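PDB 1YR2: prolyl oligopeptidase from Novosphingobium capsulatum, which probably cleaves oligopeptides on the carboxyl side of proline and, much less readily, alanine, as a serine peptidase of the S9A family. Local coordinates for residues A221-R226 / A273-D278; G555-L558 / G562-P565; P44-V49 / D71-A76; H382-Q387 / G528-D533; A86-Q91 / L713-G718. All coordinates share one frame; numbering follows the deposited sequence.

Contacts 1 and 2 are buried, one between two propeller blades and the other where a helix of the alpha/beta-hydrolase domain ends; both rest on leucine packing, supplemented by water bridges in contact 1 and by direct backbone bonds in contact 2. Contact 4 is partly buried and the most plainly polar, with a phenol-carboxylate bond and one water joining the two domains. Contacts 3 and 5 lie at the surface, bury less, and form no hydrogen bond across their segments. They hold the same element, helix 72-89, near its first turn through a lysine and near its end through a tyrosine, with centres about 28 Å apart.

Contact 1. Residues A221-R226 / A273-D278; sequences ALLYSR and ASVSSD
L223 packs against A273 and V275 in a buried, apolar contact between two successive blades of the N-terminal beta-propeller. Strand 221-226 is the second strand of its four-stranded antiparallel blade, and strand 270-275 is the first of the next. No direct hydrogen bond joins the two segments, as befits strands of different sheets, and the contact instead combines side-chain packing with water bridges. L223 sends its side chain toward the other blade. Its CG lies anti to the carbonyl carbon (chi1 -68°), and the chain then reaches V275, where CD1 of L223 lies 3.6 Å from CG2 of V275 and the two side chains cross at about a right angle. Nearer the backbone, CB of L223 faces CB of A273 at 4.2 Å. V245 of strand 244-249 also touches A273, extending the apolar layer into the first blade.

Two waters bridge the segments beside this patch. One donates to both carbonyls, 2.8 Å from L223 O and 2.9 Å from A273 O, linking two groups that make no direct bond across the contact. The second serves a donor on the same residue: it accepts from A273 N at 2.9 Å and donates at 2.8 Å to OG of S225, a hydroxyl that is also bonded to the carbonyl O of H271.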
# COMPACT_ATOMS: atom_id res chain seq x y z
N ALA A 221 17.32 -25.17 18.75
CA ALA A 221 18.37 -24.62 17.91
C ALA A 221 17.73 -23.68 16.90
O ALA A 221 16.58 -23.90 16.49
CB ALA A 221 19.15 -25.72 17.19
N LEU A 222 18.50 -22.69 16.47
CA LEU A 222 18.02 -21.60 15.63
C LEU A 222 19.02 -21.32 14.52
O LEU A 222 20.21 -21.14 14.80
CB LEU A 222 17.88 -20.33 16.49
CG LEU A 222 17.17 -19.20 15.74
CD1 LEU A 222 15.66 -19.32 15.81
CD2 LEU A 222 17.58 -17.85 16.23
N LEU A 223 18.55 -21.33 13.28
CA LEU A 223 19.33 -20.87 12.13
C LEU A 223 19.16 -19.37 11.91
O LEU A 223 18.05 -18.83 12.00
CB LEU A 223 18.85 -21.55 10.84
CG LEU A 223 19.11 -23.03 10.72
CD1 LEU A 223 18.20 -23.65 9.66
CD2 LEU A 223 20.54 -23.30 10.37
N TYR A 224 20.28 -18.72 11.61
CA TYR A 224 20.31 -17.28 11.43
C TYR A 224 21.46 -16.93 10.48
O TYR A 224 22.33 -17.75 10.17
CB TYR A 224 20.49 -16.58 12.79
CG TYR A 224 21.85 -16.79 13.45
CD1 TYR A 224 22.13 -17.95 14.19
CD2 TYR A 224 22.85 -15.83 13.35
CE1 TYR A 224 23.36 -18.14 14.76
CE2 TYR A 224 24.10 -16.04 13.90
CZ TYR A 224 24.33 -17.17 14.66
OH TYR A 224 25.56 -17.32 15.26
N SER A 225 21.44 -15.71 9.98
CA SER A 225 22.50 -15.21 9.13
C SER A 225 23.24 -14.08 9.82
O SER A 225 22.65 -13.30 10.56
CB SER A 225 21.93 -14.74 7.80
OG SER A 225 21.22 -15.81 7.16
N ARG A 226 24.55 -14.03 9.59
CA ARG A 226 25.42 -13.06 10.22
C ARG A 226 26.60 -12.70 9.29
O ARG A 226 26.80 -13.35 8.26
CB ARG A 226 25.96 -13.58 11.53
CG ARG A 226 26.84 -14.83 11.43
CD ARG A 226 27.67 -15.09 12.72
NE ARG A 226 28.72 -14.08 12.77
CZ ARG A 226 29.54 -13.87 13.81
NH1 ARG A 226 29.48 -14.66 14.88
NH2 ARG A 226 30.44 -12.88 13.74
N ALA A 273 17.78 -18.30 5.66
CA ALA A 273 17.45 -19.71 5.90
C ALA A 273 16.05 -19.86 6.49
O ALA A 273 15.68 -19.10 7.36
CB ALA A 273 18.46 -20.31 6.88
N SER A 274 15.33 -20.85 6.01
CA SER A 274 14.03 -21.25 6.52
C SER A 274 14.05 -22.74 6.75
O SER A 274 14.96 -23.41 6.28
CB SER A 274 12.91 -20.95 5.50
OG SER A 274 12.91 -19.59 5.19
N VAL A 275 13.06 -23.24 7.49
CA VAL A 275 12.91 -24.67 7.78
C VAL A 275 11.47 -24.98 7.54
O VAL A 275 10.57 -24.21 7.91
CB VAL A 275 13.32 -25.03 9.25
CG1 VAL A 275 13.26 -26.49 9.47
CG2 VAL A 275 14.74 -24.57 9.56
N SER A 276 11.23 -26.08 6.89
CA SER A 276 9.87 -26.53 6.69
C SER A 276 9.18 -26.78 8.05
O SER A 276 9.84 -27.04 9.07
CB SER A 276 9.79 -27.75 5.75
OG SER A 276 10.51 -28.87 6.24
N SER A 277 7.85 -26.64 8.05
CA SER A 277 7.09 -26.68 9.30
C SER A 277 7.19 -28.00 10.08
O SER A 277 7.10 -27.96 11.30
CB SER A 277 5.61 -26.29 9.05
OG SER A 277 5.06 -27.09 8.00
N ASP A 278 7.44 -29.12 9.40
CA ASP A 278 7.61 -30.39 10.06
C ASP A 278 9.08 -30.68 10.36
O ASP A 278 9.43 -31.75 10.80
CB ASP A 278 6.94 -31.53 9.25
CG ASP A 278 7.49 -31.68 7.84
OD1 ASP A 278 8.45 -30.94 7.45
OD2 ASP A 278 7.00 -32.55 7.06
O HOH W 1 17.18 -17.89 9.47
O HOH W 2 18.52 -16.36 7.69

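Contact 2. Residues G555-L558 / G562-P565; sequences GEWL and GVTP
L558, near the end of helix 544-560, is met by V563 and T564 of the loop that turns back after it, and its side chain can be traced outward through the contact. CB lies 3.7 Å from OG1 of T564. From there CG is set anti to the carbonyl carbon (chi1 -68°), and the branch that ends in CD2 reaches V563, standing 3.9 Å from CG1 and equally far from CB, with CG2 slightly farther off. CD2 thus rests against the whole branched end of the valine. M476 of strand 473-481 also touches the leucine. W557 adds a lighter contact from the preceding position, its CZ3 coming within 4.1 Å of CG2 of V563, while the indole also rests on M476 and I478.

The backbone closes the turn. L558 O receives T564 N at 3.2 Å, from a donor that stands above the carbonyl plane, 51° out of it, and receives V563 N at 3.0 Å in a weak, bent bond. OG1 of T564 has its polar partner elsewhere, in OG1 of T490.

In this alpha/beta-hydrolase domain, helix 544-560 is part of the connection from strand 519-523 to strand 569-574, which are parallel with strand 490-493 between them, and a GxSxG pattern consistent with the nucleophile elbow spans the end of strand 569-574. One carbonyl at the helix end, shared by two imperfect N-H donors, is paired with apolar packing: the two bonds are consistent with a fixed exit direction, and the leucine-valine contact packs beside them.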
# COMPACT_ATOMS: atom_id res chain seq x y z
N GLY A 555 -15.96 9.94 -14.61
CA GLY A 555 -16.83 11.02 -14.16
C GLY A 555 -18.18 11.03 -14.89
O GLY A 555 -19.25 11.09 -14.28
N GLU A 556 -18.13 10.85 -16.20
CA GLU A 556 -19.34 10.77 -16.99
C GLU A 556 -20.24 9.60 -16.59
O GLU A 556 -21.46 9.74 -16.56
CB GLU A 556 -19.00 10.73 -18.49
CG GLU A 556 -18.43 12.05 -18.96
CD GLU A 556 -18.02 12.07 -20.41
OE1 GLU A 556 -17.43 11.06 -20.91
OE2 GLU A 556 -18.29 13.10 -21.06
N TRP A 557 -19.62 8.47 -16.31
CA TRP A 557 -20.30 7.22 -16.00
C TRP A 557 -21.06 7.39 -14.70
O TRP A 557 -22.20 6.96 -14.57
CB TRP A 557 -19.32 6.05 -15.88
CG TRP A 557 -19.98 4.74 -15.81
CD1 TRP A 557 -20.28 3.91 -16.85
CD2 TRP A 557 -20.52 4.13 -14.63
NE1 TRP A 557 -20.93 2.80 -16.37
CE2 TRP A 557 -21.09 2.91 -15.02
CE3 TRP A 557 -20.55 4.49 -13.27
CZ2 TRP A 557 -21.72 2.05 -14.11
CZ3 TRP A 557 -21.16 3.64 -12.36
CH2 TRP A 557 -21.77 2.45 -12.79
N LEU A 558 -20.42 8.01 -13.73
CA LEU A 558 -21.00 8.14 -12.40
C LEU A 558 -22.26 9.02 -12.45
O LEU A 558 -23.22 8.78 -11.75
CB LEU A 558 -19.99 8.74 -11.46
CG LEU A 558 -18.74 7.94 -11.05
CD1 LEU A 558 -17.62 8.84 -10.38
CD2 LEU A 558 -19.14 6.81 -10.15
N GLY A 562 -26.39 7.40 -12.23
CA GLY A 562 -27.09 7.72 -11.00
C GLY A 562 -26.34 7.63 -9.69
O GLY A 562 -26.97 7.70 -8.60
N VAL A 563 -25.00 7.52 -9.74
CA VAL A 563 -24.20 7.58 -8.51
C VAL A 563 -24.03 9.00 -7.99
O VAL A 563 -24.00 9.21 -6.78
CB VAL A 563 -22.79 6.99 -8.71
CG1 VAL A 563 -21.97 7.05 -7.44
CG2 VAL A 563 -22.91 5.56 -9.20
N THR A 564 -23.96 9.97 -8.91
CA THR A 564 -23.59 11.36 -8.62
C THR A 564 -24.49 12.35 -9.35
O THR A 564 -24.76 12.16 -10.52
CB THR A 564 -22.15 11.56 -9.14
OG1 THR A 564 -21.33 10.54 -8.56
CG2 THR A 564 -21.55 12.92 -8.66
N PRO A 565 -24.91 13.43 -8.69
CA PRO A 565 -25.64 14.49 -9.40
C PRO A 565 -24.77 15.14 -10.44
O PRO A 565 -23.54 15.16 -10.33
CB PRO A 565 -26.03 15.48 -8.29
CG PRO A 565 -25.85 14.77 -7.00
CD PRO A 565 -24.80 13.70 -7.25

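Contact 3. Residues P44-V49 / D71-A76; sequences PQVPLV and DAKVAA
K73 in the first turn of helix 72-89 stretches its side chain across to P44 and V46 of the extended N-terminal segment, a surface contact beside an N-capped helix. The touching atom on the lysine is NZ in both cases. It approaches CG2 of V46 to 4.1 Å and CB of P44 to 4.3 Å, so an ammonium group lies against aliphatic carbon and no hydrogen bond passes between the segments. The chain gets there by an irregular path: its first torsion (chi1 -125°) falls away from the staggered positions, and it bends again at chi3 and chi4.

The charge has a better mate nearby in W63, with which K73 makes a cation-pi interaction. That same tryptophan donates from its NE1 to the carbonyl O of P44, so one indole serves both sides of the contact. The extended segment is fixed further by backbone bonding of V46 with P60 and of L48 with D59. Both segments also lean on helix 664-675 of the hydrolase domain, through Q45 on T675 and V74 on F667.

On the helix side, the turn that carries the lysine is capped by D71. D71 O accepts from A75 N at 3.0 Å, starting the helical bonding. The side chain of D71 closes the end: its OD1, using the anti lone pair, receives V74 N at 3.0 Å with an N-H...O angle of 162°.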
# COMPACT_ATOMS: atom_id res chain seq x y z
N PRO A 44 2.36 39.14 -9.72
CA PRO A 44 3.02 39.93 -10.77
C PRO A 44 3.64 39.06 -11.87
O PRO A 44 4.15 37.98 -11.59
CB PRO A 44 4.13 40.68 -10.00
CG PRO A 44 3.61 40.75 -8.56
CD PRO A 44 2.87 39.47 -8.38
N GLN A 45 3.57 39.53 -13.11
CA GLN A 45 4.13 38.80 -14.25
C GLN A 45 5.45 39.43 -14.65
O GLN A 45 5.58 40.64 -14.65
CB GLN A 45 3.18 38.88 -15.41
CG GLN A 45 1.93 38.15 -15.12
CD GLN A 45 0.95 38.18 -16.26
OE1 GLN A 45 1.30 37.90 -17.40
NE2 GLN A 45 -0.30 38.52 -15.96
N VAL A 46 6.44 38.60 -14.94
CA VAL A 46 7.66 39.03 -15.60
C VAL A 46 7.51 38.45 -17.00
O VAL A 46 7.68 37.25 -17.19
CB VAL A 46 8.92 38.48 -14.88
CG1 VAL A 46 10.21 38.85 -15.65
CG2 VAL A 46 9.01 38.99 -13.40
N PRO A 47 7.13 39.27 -17.98
CA PRO A 47 6.85 38.76 -19.32
C PRO A 47 8.02 37.95 -19.88
O PRO A 47 9.18 38.34 -19.73
CB PRO A 47 6.60 40.03 -20.13
CG PRO A 47 6.07 40.99 -19.14
CD PRO A 47 6.84 40.71 -17.87
N LEU A 48 7.74 36.80 -20.45
CA LEU A 48 8.76 35.91 -20.97
C LEU A 48 8.10 34.99 -21.98
O LEU A 48 7.25 34.19 -21.62
CB LEU A 48 9.41 35.08 -19.85
CG LEU A 48 10.37 33.98 -20.30
CD1 LEU A 48 11.58 34.59 -21.05
CD2 LEU A 48 10.79 33.09 -19.13
N VAL A 49 8.52 35.08 -23.24
CA VAL A 49 8.05 34.20 -24.29
C VAL A 49 9.27 33.64 -24.99
O VAL A 49 10.08 34.40 -25.50
CB VAL A 49 7.13 34.94 -25.30
CG1 VAL A 49 6.68 33.98 -26.39
CG2 VAL A 49 5.89 35.49 -24.59
N ASP A 71 14.35 33.41 -1.44
CA ASP A 71 13.83 34.39 -2.39
C ASP A 71 12.67 35.14 -1.73
O ASP A 71 11.61 34.59 -1.50
CB ASP A 71 13.38 33.73 -3.69
CG ASP A 71 13.04 34.74 -4.77
OD1 ASP A 71 11.95 35.33 -4.72
OD2 ASP A 71 13.80 35.04 -5.70
N ALA A 72 12.93 36.41 -1.41
CA ALA A 72 11.95 37.31 -0.80
C ALA A 72 10.65 37.43 -1.62
O ALA A 72 9.57 37.51 -1.03
CB ALA A 72 12.55 38.69 -0.62
N LYS A 73 10.75 37.47 -2.94
CA LYS A 73 9.57 37.66 -3.78
C LYS A 73 8.64 36.45 -3.59
O LYS A 73 7.46 36.62 -3.34
CB LYS A 73 9.92 37.87 -5.27
CG LYS A 73 9.34 39.16 -5.90
CD LYS A 73 9.66 39.31 -7.45
CE LYS A 73 8.43 39.82 -8.33
NZ LYS A 73 8.02 38.89 -9.47
N VAL A 74 9.19 35.24 -3.67
CA VAL A 74 8.40 34.00 -3.50
C VAL A 74 7.84 33.92 -2.06
O VAL A 74 6.68 33.61 -1.84
CB VAL A 74 9.23 32.74 -3.87
CG1 VAL A 74 8.47 31.47 -3.59
CG2 VAL A 74 9.64 32.76 -5.35
N ALA A 75 8.67 34.27 -1.09
CA ALA A 75 8.26 34.22 0.31
C ALA A 75 7.06 35.14 0.51
O ALA A 75 6.15 34.77 1.20
CB ALA A 75 9.41 34.61 1.23
N ALA A 76 7.07 36.30 -0.10
CA ALA A 76 6.00 37.29 0.08
C ALA A 76 4.71 36.78 -0.56
O ALA A 76 3.64 36.92 -0.00
CB ALA A 76 6.40 38.65 -0.55

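Contact 4. Residues H382-Q387 / G528-D533; sequences HDAKSQ and GGEYGD
Y531 OH donates to OD1 of D383 over 2.6 Å, a short bond between the hydrolase domain and the beta-propeller. The carboxylate oxygen lies in the plane of the phenol ring, at its edge, and is met on its anti side, 22° out of the carboxylate plane; ring and carboxylate are turned 67° apart. D383 points its CB away overall, but with CG anti to the carbonyl carbon (chi1 -64°) the acid end swings back to the tyrosine. A phenylalanine at Y531 would probably leave D383 OD1 without this donor and the propeller turn tied less firmly here. Alongside, CB of A384 rests 4.0 Å from CG of E530, whose carboxylate leads elsewhere, to N524 and the backbone N of L502. One water links the backbones, accepting from A384 N at 3.0 Å and donating to E530 O at 2.7 Å.

D383 and A384, both at positive phi, form the two-residue turn of a beta-hairpin, closed by H382 N to K385 O at 2.9 Å. This turn joins strands 375-382 and 385-392 of one blade and abuts the loop entering helix 532-537, whose W535 meets the Y531 ring edge-to-face; F465 of strand 459-467 touches both D383 and Y531.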
# COMPACT_ATOMS: atom_id res chain seq x y z
N HIS A 382 -7.00 -10.09 -9.13
CA HIS A 382 -8.07 -10.36 -10.08
C HIS A 382 -8.94 -9.10 -10.27
O HIS A 382 -9.68 -8.71 -9.40
CB HIS A 382 -8.92 -11.49 -9.51
CG HIS A 382 -9.96 -12.01 -10.45
ND1 HIS A 382 -9.63 -12.74 -11.57
CD2 HIS A 382 -11.32 -11.90 -10.45
CE1 HIS A 382 -10.74 -13.06 -12.23
NE2 HIS A 382 -11.78 -12.55 -11.58
N ASP A 383 -8.84 -8.49 -11.44
CA ASP A 383 -9.51 -7.21 -11.73
C ASP A 383 -9.33 -6.18 -10.59
O ASP A 383 -10.30 -5.64 -10.05
CB ASP A 383 -10.97 -7.41 -12.08
CG ASP A 383 -11.17 -8.20 -13.37
OD1 ASP A 383 -10.60 -7.87 -14.44
OD2 ASP A 383 -11.94 -9.17 -13.40
N ALA A 384 -8.08 -5.93 -10.26
CA ALA A 384 -7.67 -4.86 -9.34
C ALA A 384 -8.07 -5.03 -7.88
O ALA A 384 -8.10 -4.07 -7.18
CB ALA A 384 -8.14 -3.50 -9.89
N LYS A 385 -8.32 -6.26 -7.44
CA LYS A 385 -8.67 -6.57 -6.07
C LYS A 385 -8.20 -8.02 -5.84
O LYS A 385 -7.78 -8.70 -6.76
CB LYS A 385 -10.20 -6.43 -5.87
CG LYS A 385 -10.94 -7.53 -6.73
CD LYS A 385 -12.40 -7.47 -6.73
CE LYS A 385 -12.93 -8.54 -7.74
NZ LYS A 385 -12.49 -8.06 -9.09
N SER A 386 -8.26 -8.48 -4.61
CA SER A 386 -7.77 -9.80 -4.27
C SER A 386 -8.80 -10.89 -4.60
O SER A 386 -9.98 -10.72 -4.39
CB SER A 386 -7.33 -9.88 -2.81
OG SER A 386 -6.13 -9.16 -2.57
N GLN A 387 -8.33 -12.01 -5.13
CA GLN A 387 -9.04 -13.27 -5.16
C GLN A 387 -8.09 -14.31 -4.58
O GLN A 387 -6.98 -14.48 -5.10
CB GLN A 387 -9.38 -13.67 -6.59
CG GLN A 387 -10.13 -14.98 -6.65
CD GLN A 387 -10.63 -15.27 -8.00
OE1 GLN A 387 -9.84 -15.51 -8.91
NE2 GLN A 387 -11.96 -15.28 -8.15
N GLY A 528 -1.58 2.81 -14.81
CA GLY A 528 -1.34 2.04 -13.60
C GLY A 528 -0.85 0.62 -13.94
O GLY A 528 -0.64 0.25 -15.12
N GLY A 529 -0.66 -0.18 -12.89
CA GLY A 529 -0.14 -1.54 -13.04
C GLY A 529 -1.22 -2.60 -12.84
O GLY A 529 -0.89 -3.76 -12.68
N GLU A 530 -2.50 -2.22 -12.83
CA GLU A 530 -3.55 -3.15 -12.46
C GLU A 530 -3.63 -4.35 -13.42
O GLU A 530 -3.93 -5.45 -12.98
CB GLU A 530 -4.92 -2.42 -12.30
CG GLU A 530 -4.92 -1.43 -11.14
CD GLU A 530 -4.62 -0.00 -11.55
OE1 GLU A 530 -4.01 0.19 -12.64
OE2 GLU A 530 -4.93 0.95 -10.77
N TYR A 531 -3.35 -4.16 -14.70
CA TYR A 531 -3.35 -5.26 -15.66
C TYR A 531 -1.95 -5.34 -16.27
O TYR A 531 -1.78 -5.56 -17.46
CB TYR A 531 -4.42 -5.03 -16.71
CG TYR A 531 -5.83 -5.13 -16.20
CD1 TYR A 531 -6.40 -6.39 -15.90
CD2 TYR A 531 -6.64 -4.02 -16.09
CE1 TYR A 531 -7.71 -6.49 -15.47
CE2 TYR A 531 -7.94 -4.13 -15.66
CZ TYR A 531 -8.47 -5.35 -15.34
OH TYR A 531 -9.78 -5.44 -14.96
N GLY A 532 -0.96 -5.10 -15.44
CA GLY A 532 0.41 -5.31 -15.83
C GLY A 532 1.03 -4.31 -16.78
O GLY A 532 0.62 -3.16 -16.91
N ASP A 533 2.08 -4.75 -17.46
CA ASP A 533 2.88 -3.81 -18.21
C ASP A 533 2.10 -3.20 -19.38
O ASP A 533 2.33 -2.04 -19.72
CB ASP A 533 4.16 -4.43 -18.75
CG ASP A 533 5.18 -4.76 -17.69
OD1 ASP A 533 5.11 -4.26 -16.55
OD2 ASP A 533 6.14 -5.53 -17.97
O HOH W 3 -5.99 -6.97 -12.08

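Contact 5. Residues A86-Q91 / L713-G718; sequences AAYLKQ and LAHFTG
The hydroxyl end of Y88, from helix 72-89, meets H715 and F716 on the last turn of helix 699-717. Along that segment, L713 and A714 pack on W513. At H715 the imidazole only brushes the phenol, CD2 lying 4.2 Å from Y88 OH, while its ND1 is hydrogen-bonded to OE2 of E94. F716 makes the closer approach: Y88 OH sits at the edge of its ring, near the ring plane, 3.2 Å from CZ and 3.4 Å from CE2. The two aromatic side chains come from opposite directions and meet edge against edge, not stacked. Y88 extends far enough because its CG is anti to the backbone N (chi1 -179°). CD2 of H715 lies 3.7 Å above one face of the F716 ring, offset toward the rim, and P682 touches both Y88 and F716. T717 bonds back through OG1 to L713 O at 2.8 Å.

G718 takes positive phi (82°) and ends the helix in a Schellman motif, at backbone angles that call for glycine. The whole is surface packing of an N-terminal helix on helix 699-717, near the C-terminal end of the catalytic domain, as in prolyl oligopeptidases, whose alpha/beta-hydrolase domain is built from both ends of the chain.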
# COMPACT_ATOMS: atom_id res chain seq x y z
N ALA A 86 -6.34 30.60 4.08
CA ALA A 86 -6.71 30.20 5.45
C ALA A 86 -7.95 30.96 5.93
O ALA A 86 -8.84 30.37 6.55
CB ALA A 86 -5.56 30.39 6.38
N ALA A 87 -8.02 32.25 5.59
CA ALA A 87 -9.18 33.11 5.86
C ALA A 87 -10.46 32.63 5.20
O ALA A 87 -11.53 32.74 5.79
CB ALA A 87 -8.88 34.56 5.42
N TYR A 88 -10.36 32.10 3.97
CA TYR A 88 -11.52 31.54 3.30
C TYR A 88 -11.95 30.21 3.95
O TYR A 88 -13.12 29.99 4.20
CB TYR A 88 -11.23 31.32 1.81
CG TYR A 88 -12.41 30.76 1.06
CD1 TYR A 88 -13.39 31.60 0.53
CD2 TYR A 88 -12.56 29.39 0.89
CE1 TYR A 88 -14.48 31.08 -0.14
CE2 TYR A 88 -13.66 28.87 0.25
CZ TYR A 88 -14.61 29.70 -0.26
OH TYR A 88 -15.70 29.16 -0.89
N LEU A 89 -10.99 29.32 4.18
CA LEU A 89 -11.30 27.96 4.63
C LEU A 89 -11.92 27.94 6.03
O LEU A 89 -12.75 27.07 6.31
CB LEU A 89 -10.07 27.06 4.57
CG LEU A 89 -9.53 26.75 3.18
CD1 LEU A 89 -8.21 25.95 3.25
CD2 LEU A 89 -10.58 26.04 2.25
N LYS A 90 -11.52 28.90 6.88
CA LYS A 90 -12.00 29.03 8.26
C LYS A 90 -13.49 29.36 8.29
O LYS A 90 -14.15 29.14 9.30
CB LYS A 90 -11.22 30.15 9.02
CG LYS A 90 -10.87 29.82 10.51
CD LYS A 90 -9.73 30.75 11.12
CE LYS A 90 -8.32 30.35 10.59
NZ LYS A 90 -7.31 31.51 10.46
N GLN A 91 -14.01 29.88 7.18
CA GLN A 91 -15.42 30.24 7.01
C GLN A 91 -16.33 29.04 6.63
O GLN A 91 -17.55 29.15 6.67
CB GLN A 91 -15.52 31.28 5.90
CG GLN A 91 -16.13 32.60 6.21
CD GLN A 91 -15.71 33.67 5.20
OE1 GLN A 91 -16.54 34.21 4.46
NE2 GLN A 91 -14.40 33.96 5.15
N LEU A 713 -14.39 20.71 -0.86
CA LEU A 713 -15.09 19.83 -1.81
C LEU A 713 -16.57 19.62 -1.44
O LEU A 713 -17.45 19.58 -2.32
CB LEU A 713 -14.39 18.47 -1.94
CG LEU A 713 -12.91 18.53 -2.35
CD1 LEU A 713 -12.33 17.10 -2.48
CD2 LEU A 713 -12.73 19.30 -3.67
N ALA A 714 -16.86 19.42 -0.16
CA ALA A 714 -18.26 19.29 0.30
C ALA A 714 -19.10 20.51 0.02
O ALA A 714 -20.23 20.41 -0.39
CB ALA A 714 -18.31 19.03 1.81
N HIS A 715 -18.54 21.67 0.29
CA HIS A 715 -19.25 22.95 0.10
C HIS A 715 -19.69 23.08 -1.36
O HIS A 715 -20.86 23.35 -1.64
CB HIS A 715 -18.34 24.09 0.49
CG HIS A 715 -19.00 25.43 0.45
ND1 HIS A 715 -19.98 25.79 1.35
CD2 HIS A 715 -18.85 26.48 -0.39
CE1 HIS A 715 -20.40 27.02 1.07
NE2 HIS A 715 -19.72 27.46 0.03
N PHE A 716 -18.78 22.75 -2.28
CA PHE A 716 -19.03 22.96 -3.70
C PHE A 716 -19.75 21.79 -4.39
O PHE A 716 -20.20 21.94 -5.53
CB PHE A 716 -17.73 23.37 -4.40
CG PHE A 716 -17.36 24.77 -4.10
CD1 PHE A 716 -18.11 25.81 -4.65
CD2 PHE A 716 -16.34 25.08 -3.20
CE1 PHE A 716 -17.85 27.15 -4.28
CE2 PHE A 716 -16.06 26.40 -2.86
CZ PHE A 716 -16.82 27.43 -3.40
N THR A 717 -19.91 20.65 -3.71
CA THR A 717 -20.73 19.58 -4.23
C THR A 717 -22.09 19.42 -3.55
O THR A 717 -22.85 18.52 -3.91
CB THR A 717 -20.02 18.22 -4.17
OG1 THR A 717 -19.64 17.91 -2.82
CG2 THR A 717 -18.75 18.19 -5.00
N GLY A 718 -22.38 20.23 -2.55
CA GLY A 718 -23.66 20.12 -1.87
C GLY A 718 -23.73 19.04 -0.81
O GLY A 718 -24.82 18.62 -0.43